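MaoC family protein (PDB 3KHP) probably acts as a (3R)-hydroxyacyl-thioester dehydratase of the MaoC/hydratase 2 family, interconverting 3-hydroxyacyl and trans-2-enoyl thioesters. Local coordinates at residues D44-A49 with I69-L74; L74-V79 with Q104-H109. All blocks are in the same frame, centred on the assembly; numbering follows the deposited sequence.

Interaction 1 of 2, residues D44-A49 with I69-L74; sequences DTLLYA and IDQQVL
Thr-45 meets the loop 69-74 with both of its branches. Its methyl, CG2, lies against the isopropyl group of Val-73, 3.7 Å from CG1 and 3.9 Å from CG2, the two side chains crossing at about a right angle. Its hydroxyl faces the amide of Gln-71, whose NE2 gives a weak, bent hydrogen bond to Thr-45 OG1 (3.0 Å, 134° at the hydrogen). That hydroxyl is shared, for OG1 also forms hydrogen bonds with Ala-114 O, its strongest partner, and with Asp-42 O, two carbonyls that compete for its single proton. Gln-71 reaches the helix because its chain is stretched out, with CG trans to the backbone N (chi1 -166°) and chi2 near -174°. The end of its amide then rests on Leu-46, where CD2 of the leucine comes 3.7 Å from Gln-71 NE2.

One turn further along the helix, Tyr-48 and Ala-49 meet Leu-74. The leucine CB sits at the edge of the Tyr-48 ring, near the ring plane and 4.2 Å from CE2, while its CD1 methyl lies 4.1 Å from Ala-49 CA. Between these two patches of side-chain contact a water bridges the backbones, donating to Thr-45 O and accepting from Leu-74 N at 2.9 Å. The carbonyl of Thr-45 thus serves two partners, since it also takes the helical bond from Ala-49 N. Phe-61 of helix 59-62 touches both Ala-49 and Leu-74. The arrangement is a buried helix-loop contact of the hydratase 2 N-terminal region, in which a non-regular segment is laid along one flank of helix 42-51.

Interaction 2 of 2, residues L74-V79 with Q104-H109; sequences LPTYAV and QGIRLH
This contact belongs to the N-terminal half of a MaoC-type hot-dog fold, in which a curved antiparallel sheet wraps a long central helix; here a 3-10 turn and a short helix lie against the sheet instead, consistent with the shortened N-terminal helix of hydratase 2 enzymes. The 3-10 turn 75-77 and the helical residues 78 and 79 that follow lie over strand 103-108, which offers them alternate residues, Gln-104, Ile-106 and Leu-108, from one face.

Ile-106 carries most of the contact, splitting its two branches between different parts of the turn. CG1 stands between the backbone N and the carbonyl carbon (chi1 68°) and, extended beyond, brings CD1 against the start of the turn, 3.2 Å from Pro-75 O and 3.6 Å from Thr-76 CA. CG2 goes the other way, to Val-79 CG1 at 3.6 Å and to the methyl of Ala-78 at 4.2 Å. The Pro-75 carbonyl that lies so near this isoleucine's CD1 also accepts the backbone bond from Ala-78 N. At one end of the strand segment Leu-108 CD2 packs on the proline ring, 3.9 Å from CB. At the other, Gln-104 is bent at chi2, and its amide crosses Val-79, with NE2 3.8 Å from CG1. The same NE2 bonds to the neighbouring Gly-105 O (3.1 Å), lying above that carbonyl's plane, while OE1 bonds to Thr-158 OG1.

Strand 103-108 is flanked by strands 152-162 and 254-261, which pair with it through backbone hydrogen bonds. Ile-257 of the latter touches Thr-76, and Tyr-235 meets Thr-76, Gln-104 and Ile-106, so helix 231-245 reaches the same patch of sheet through this tyrosine.

Overall arrangement
From the N terminus, strand 36-40 leads into helix 42-51; the chain then passes through helix 59-62 and returns as loop 69-74, where interaction 1 closes a loop of 19 intervening residues. The chain runs straight on into the turn 75-77 and helix 78-81, and 24 residues separate segment 74-79 from segment 104-109, where interaction 2 closes on strand 103-108. The two loops follow in series, neither nested nor crossed, and share Leu-74. Their centres are 14 Å apart, yet they touch: Tyr-48 OH and Thr-76 OG1 probably form a hydrogen bond, and the Tyr-48 and Tyr-77 rings meet edge to face. Together they connect helix 42-51, near the second subunit, through residues 69-79 to the central sheet.

Interaction 1 of 2, residues D44-A49 with I69-L74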
loop_
_atom_site.group_PDB
_atom_site.type_symbol
_atom_site.label_atom_id
_atom_site.label_comp_id
_atom_site.label_asym_id
_atom_site.label_seq_id
_atom_site.Cartn_x
_atom_site.Cartn_y
_atom_site.Cartn_z
ATOM N N ASP A 44 -5.595 -6.408 3.140
ATOM C CA ASP A 44 -4.818 -6.827 2.002
ATOM C C ASP A 44 -5.510 -6.459 0.698
ATOM O O ASP A 44 -4.854 -6.052 -0.240
ATOM C CB ASP A 44 -4.595 -8.357 2.030
ATOM C CG ASP A 44 -3.788 -8.790 3.194
ATOM O OD1 ASP A 44 -2.672 -8.289 3.306
ATOM O OD2 ASP A 44 -4.262 -9.581 4.051
ATOM N N THR A 45 -6.828 -6.636 0.630
ATOM C CA THR A 45 -7.533 -6.464 -0.649
ATOM C C THR A 45 -7.746 -4.975 -0.871
ATOM O O THR A 45 -7.681 -4.501 -1.983
ATOM C CB THR A 45 -8.844 -7.254 -0.711
ATOM O OG1 THR A 45 -9.509 -7.197 0.555
ATOM C CG2 THR A 45 -8.602 -8.745 -1.077
ATOM N N LEU A 46 -7.944 -4.239 0.222
ATOM C CA LEU A 46 -7.970 -2.796 0.174
ATOM C C LEU A 46 -6.606 -2.261 -0.289
ATOM O O LEU A 46 -6.533 -1.452 -1.215
ATOM C CB LEU A 46 -8.316 -2.218 1.562
ATOM C CG LEU A 46 -9.757 -2.470 2.054
ATOM C CD1 LEU A 46 -9.870 -2.198 3.527
ATOM C CD2 LEU A 46 -10.808 -1.702 1.227
ATOM N N LEU A 47 -5.534 -2.725 0.357
ATOM C CA LEU A 47 -4.189 -2.269 0.008
ATOM C C LEU A 47 -3.839 -2.543 -1.449
ATOM O O LEU A 47 -3.140 -1.736 -2.092
ATOM C CB LEU A 47 -3.148 -2.937 0.924
ATOM C CG LEU A 47 -1.709 -2.468 0.739
ATOM C CD1 LEU A 47 -1.599 -0.962 0.719
ATOM C CD2 LEU A 47 -0.790 -3.054 1.838
ATOM N N TYR A 48 -4.314 -3.682 -1.956
ATOM C CA TYR A 48 -4.060 -4.089 -3.349
ATOM C C TYR A 48 -4.788 -3.111 -4.249
ATOM O O TYR A 48 -4.211 -2.610 -5.208
ATOM C CB TYR A 48 -4.546 -5.531 -3.612
ATOM C CG TYR A 48 -4.503 -5.911 -5.081
ATOM C CD1 TYR A 48 -3.333 -6.385 -5.662
ATOM C CD2 TYR A 48 -5.609 -5.800 -5.882
ATOM C CE1 TYR A 48 -3.256 -6.661 -7.015
ATOM C CE2 TYR A 48 -5.541 -6.109 -7.242
ATOM C CZ TYR A 48 -4.370 -6.565 -7.785
ATOM O OH TYR A 48 -4.296 -6.896 -9.103
ATOM N N ALA A 49 -6.071 -2.885 -3.977
ATOM C CA ALA A 49 -6.852 -1.921 -4.753
ATOM C C ALA A 49 -6.119 -0.565 -4.869
ATOM O O ALA A 49 -5.998 -0.030 -5.944
ATOM C CB ALA A 49 -8.257 -1.707 -4.129
ATOM N N ILE A 69 -22.363 0.305 0.622
ATOM C CA ILE A 69 -21.358 -0.179 -0.314
ATOM C C ILE A 69 -20.635 -1.334 0.352
ATOM O O ILE A 69 -19.938 -1.169 1.335
ATOM C CB ILE A 69 -20.367 0.924 -0.677
ATOM C CG1 ILE A 69 -21.094 2.190 -1.182
ATOM C CG2 ILE A 69 -19.389 0.418 -1.733
ATOM C CD1 ILE A 69 -20.195 3.439 -1.390
ATOM N N ASP A 70 -20.873 -2.518 -0.181
ATOM C CA ASP A 70 -20.134 -3.729 0.227
ATOM C C ASP A 70 -18.804 -3.698 -0.484
ATOM O O ASP A 70 -18.766 -3.388 -1.654
ATOM C CB ASP A 70 -20.887 -4.982 -0.208
ATOM C CG ASP A 70 -22.154 -5.163 0.540
ATOM O OD1 ASP A 70 -22.092 -5.058 1.784
ATOM O OD2 ASP A 70 -23.203 -5.398 -0.110
ATOM N N GLN A 71 -17.733 -4.054 0.212
ATOM C CA GLN A 71 -16.443 -4.169 -0.459
ATOM C C GLN A 71 -16.522 -5.202 -1.575
ATOM O O GLN A 71 -17.056 -6.296 -1.382
ATOM C CB GLN A 71 -15.333 -4.565 0.522
ATOM C CG GLN A 71 -13.947 -4.353 -0.082
ATOM C CD GLN A 71 -12.892 -4.873 0.793
ATOM O OE1 GLN A 71 -13.098 -5.009 2.000
ATOM N NE2 GLN A 71 -11.727 -5.167 0.220
ATOM N N GLN A 72 -16.029 -4.822 -2.743
ATOM C CA GLN A 72 -15.691 -5.739 -3.818
ATOM C C GLN A 72 -14.140 -5.878 -3.950
ATOM O O GLN A 72 -13.390 -4.959 -3.613
ATOM C CB GLN A 72 -16.229 -5.199 -5.141
ATOM C CG GLN A 72 -17.726 -5.066 -5.192
ATOM C CD GLN A 72 -18.221 -4.686 -6.561
ATOM O OE1 GLN A 72 -17.993 -5.406 -7.523
ATOM N NE2 GLN A 72 -18.913 -3.551 -6.656
ATOM N N VAL A 73 -13.688 -7.024 -4.468
ATOM C CA VAL A 73 -12.269 -7.341 -4.640
ATOM C C VAL A 73 -11.957 -7.370 -6.114
ATOM O O VAL A 73 -12.669 -7.975 -6.897
ATOM C CB VAL A 73 -11.939 -8.694 -4.002
ATOM C CG1 VAL A 73 -10.457 -9.053 -4.240
ATOM C CG2 VAL A 73 -12.224 -8.625 -2.528
ATOM N N LEU A 74 -10.907 -6.692 -6.536
ATOM C CA LEU A 74 -10.610 -6.743 -7.965
ATOM C C LEU A 74 -10.230 -8.167 -8.390
ATOM O O LEU A 74 -9.598 -8.923 -7.627
ATOM C CB LEU A 74 -9.533 -5.754 -8.338
ATOM C CG LEU A 74 -9.924 -4.299 -8.135
ATOM C CD1 LEU A 74 -8.696 -3.425 -8.095
ATOM C CD2 LEU A 74 -10.899 -3.877 -9.165
HETATM O O HOH W 1 -9.402 -5.407 -4.397
#

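Interaction 2 of 2, residues L74-V79 with Q104-H109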
loop_
_atom_site.group_PDB
_atom_site.type_symbol
_atom_site.label_atom_id
_atom_site.label_comp_id
_atom_site.label_asym_id
_atom_site.label_seq_id
_atom_site.Cartn_x
_atom_site.Cartn_y
_atom_site.Cartn_z
ATOM N N LEU A 74 -10.907 -6.692 -6.536
ATOM C CA LEU A 74 -10.610 -6.743 -7.965
ATOM C C LEU A 74 -10.230 -8.167 -8.390
ATOM O O LEU A 74 -9.598 -8.923 -7.627
ATOM C CB LEU A 74 -9.533 -5.754 -8.338
ATOM C CG LEU A 74 -9.924 -4.299 -8.135
ATOM C CD1 LEU A 74 -8.696 -3.425 -8.095
ATOM C CD2 LEU A 74 -10.899 -3.877 -9.165
ATOM N N PRO A 75 -10.673 -8.584 -9.579
ATOM C CA PRO A 75 -10.428 -9.995 -9.931
ATOM C C PRO A 75 -8.952 -10.239 -10.220
ATOM O O PRO A 75 -8.472 -11.352 -10.015
ATOM C CB PRO A 75 -11.311 -10.233 -11.166
ATOM C CG PRO A 75 -11.587 -8.884 -11.717
ATOM C CD PRO A 75 -11.612 -7.943 -10.507
ATOM N N THR A 76 -8.229 -9.202 -10.620
ATOM C CA THR A 76 -6.790 -9.343 -10.790
ATOM C C THR A 76 -6.075 -9.621 -9.485
ATOM O O THR A 76 -4.883 -9.969 -9.503
ATOM C CB THR A 76 -6.128 -8.136 -11.409
ATOM O OG1 THR A 76 -6.275 -7.016 -10.544
ATOM C CG2 THR A 76 -6.667 -7.868 -12.795
ATOM N N TYR A 77 -6.779 -9.499 -8.351
ATOM C CA TYR A 77 -6.212 -9.971 -7.080
ATOM C C TYR A 77 -5.856 -11.488 -7.141
ATOM O O TYR A 77 -5.092 -11.963 -6.324
ATOM C CB TYR A 77 -7.123 -9.636 -5.890
ATOM C CG TYR A 77 -6.497 -9.886 -4.543
ATOM C CD1 TYR A 77 -5.431 -9.103 -4.088
ATOM C CD2 TYR A 77 -6.928 -10.944 -3.743
ATOM C CE1 TYR A 77 -4.816 -9.358 -2.862
ATOM C CE2 TYR A 77 -6.307 -11.225 -2.507
ATOM C CZ TYR A 77 -5.262 -10.412 -2.074
ATOM O OH TYR A 77 -4.663 -10.683 -0.888
ATOM N N ALA A 78 -6.371 -12.236 -8.110
ATOM C CA ALA A 78 -5.980 -13.657 -8.248
ATOM C C ALA A 78 -4.458 -13.831 -8.393
ATOM O O ALA A 78 -3.932 -14.828 -7.971
ATOM C CB ALA A 78 -6.673 -14.316 -9.396
ATOM N N VAL A 79 -3.761 -12.849 -8.935
ATOM C CA VAL A 79 -2.322 -12.966 -9.077
ATOM C C VAL A 79 -1.571 -12.926 -7.757
ATOM O O VAL A 79 -0.461 -13.441 -7.684
ATOM C CB VAL A 79 -1.736 -11.949 -10.065
ATOM C CG1 VAL A 79 -2.422 -12.091 -11.459
ATOM C CG2 VAL A 79 -1.793 -10.537 -9.515
ATOM N N GLN A 104 0.173 -12.928 -18.699
ATOM C CA GLN A 104 -0.556 -13.340 -17.493
ATOM C C GLN A 104 -2.049 -13.479 -17.776
ATOM O O GLN A 104 -2.660 -12.605 -18.373
ATOM C CB GLN A 104 -0.368 -12.318 -16.375
ATOM C CG GLN A 104 -1.072 -12.670 -15.062
ATOM C CD GLN A 104 -0.406 -13.841 -14.388
ATOM O OE1 GLN A 104 0.845 -13.893 -14.315
ATOM N NE2 GLN A 104 -1.219 -14.798 -13.884
ATOM N N GLY A 105 -2.637 -14.572 -17.320
ATOM C CA GLY A 105 -4.062 -14.800 -17.449
ATOM C C GLY A 105 -4.621 -15.129 -16.087
ATOM O O GLY A 105 -3.913 -15.686 -15.219
ATOM N N ILE A 106 -5.871 -14.738 -15.861
ATOM C CA ILE A 106 -6.553 -15.156 -14.675
ATOM C C ILE A 106 -7.940 -15.620 -15.093
ATOM O O ILE A 106 -8.456 -15.176 -16.074
ATOM C CB ILE A 106 -6.641 -14.049 -13.612
ATOM C CG1 ILE A 106 -7.557 -12.929 -14.087
ATOM C CG2 ILE A 106 -5.257 -13.501 -13.220
ATOM C CD1 ILE A 106 -7.765 -11.886 -13.070
ATOM N N ARG A 107 -8.537 -16.530 -14.353
ATOM C CA ARG A 107 -9.931 -16.892 -14.596
ATOM C C ARG A 107 -10.596 -17.059 -13.248
ATOM O O ARG A 107 -10.050 -17.738 -12.383
ATOM C CB ARG A 107 -10.008 -18.177 -15.448
ATOM C CG ARG A 107 -11.397 -18.690 -15.705
ATOM C CD ARG A 107 -11.448 -19.787 -16.813
ATOM N NE ARG A 107 -10.922 -19.286 -18.073
ATOM C CZ ARG A 107 -11.644 -18.723 -19.032
ATOM N NH1 ARG A 107 -12.962 -18.592 -18.910
ATOM N NH2 ARG A 107 -11.045 -18.282 -20.131
ATOM N N LEU A 108 -11.754 -16.434 -13.060
ATOM C CA LEU A 108 -12.466 -16.523 -11.779
ATOM C C LEU A 108 -13.757 -17.323 -11.949
ATOM O O LEU A 108 -14.407 -17.260 -12.975
ATOM C CB LEU A 108 -12.765 -15.128 -11.222
ATOM C CG LEU A 108 -11.637 -14.345 -10.499
ATOM C CD1 LEU A 108 -11.093 -15.038 -9.233
ATOM C CD2 LEU A 108 -10.529 -14.065 -11.481
ATOM N N HIS A 109 -14.094 -18.095 -10.924
ATOM C CA HIS A 109 -15.288 -18.932 -10.906
ATOM C C HIS A 109 -16.245 -18.528 -9.824
ATOM O O HIS A 109 -17.378 -19.016 -9.776
ATOM C CB HIS A 109 -14.862 -20.368 -10.702
ATOM C CG HIS A 109 -13.997 -20.850 -11.804
ATOM N ND1 HIS A 109 -14.505 -21.213 -13.031
ATOM C CD2 HIS A 109 -12.650 -20.902 -11.921
ATOM C CE1 HIS A 109 -13.509 -21.529 -13.837
ATOM N NE2 HIS A 109 -12.372 -21.356 -13.185
#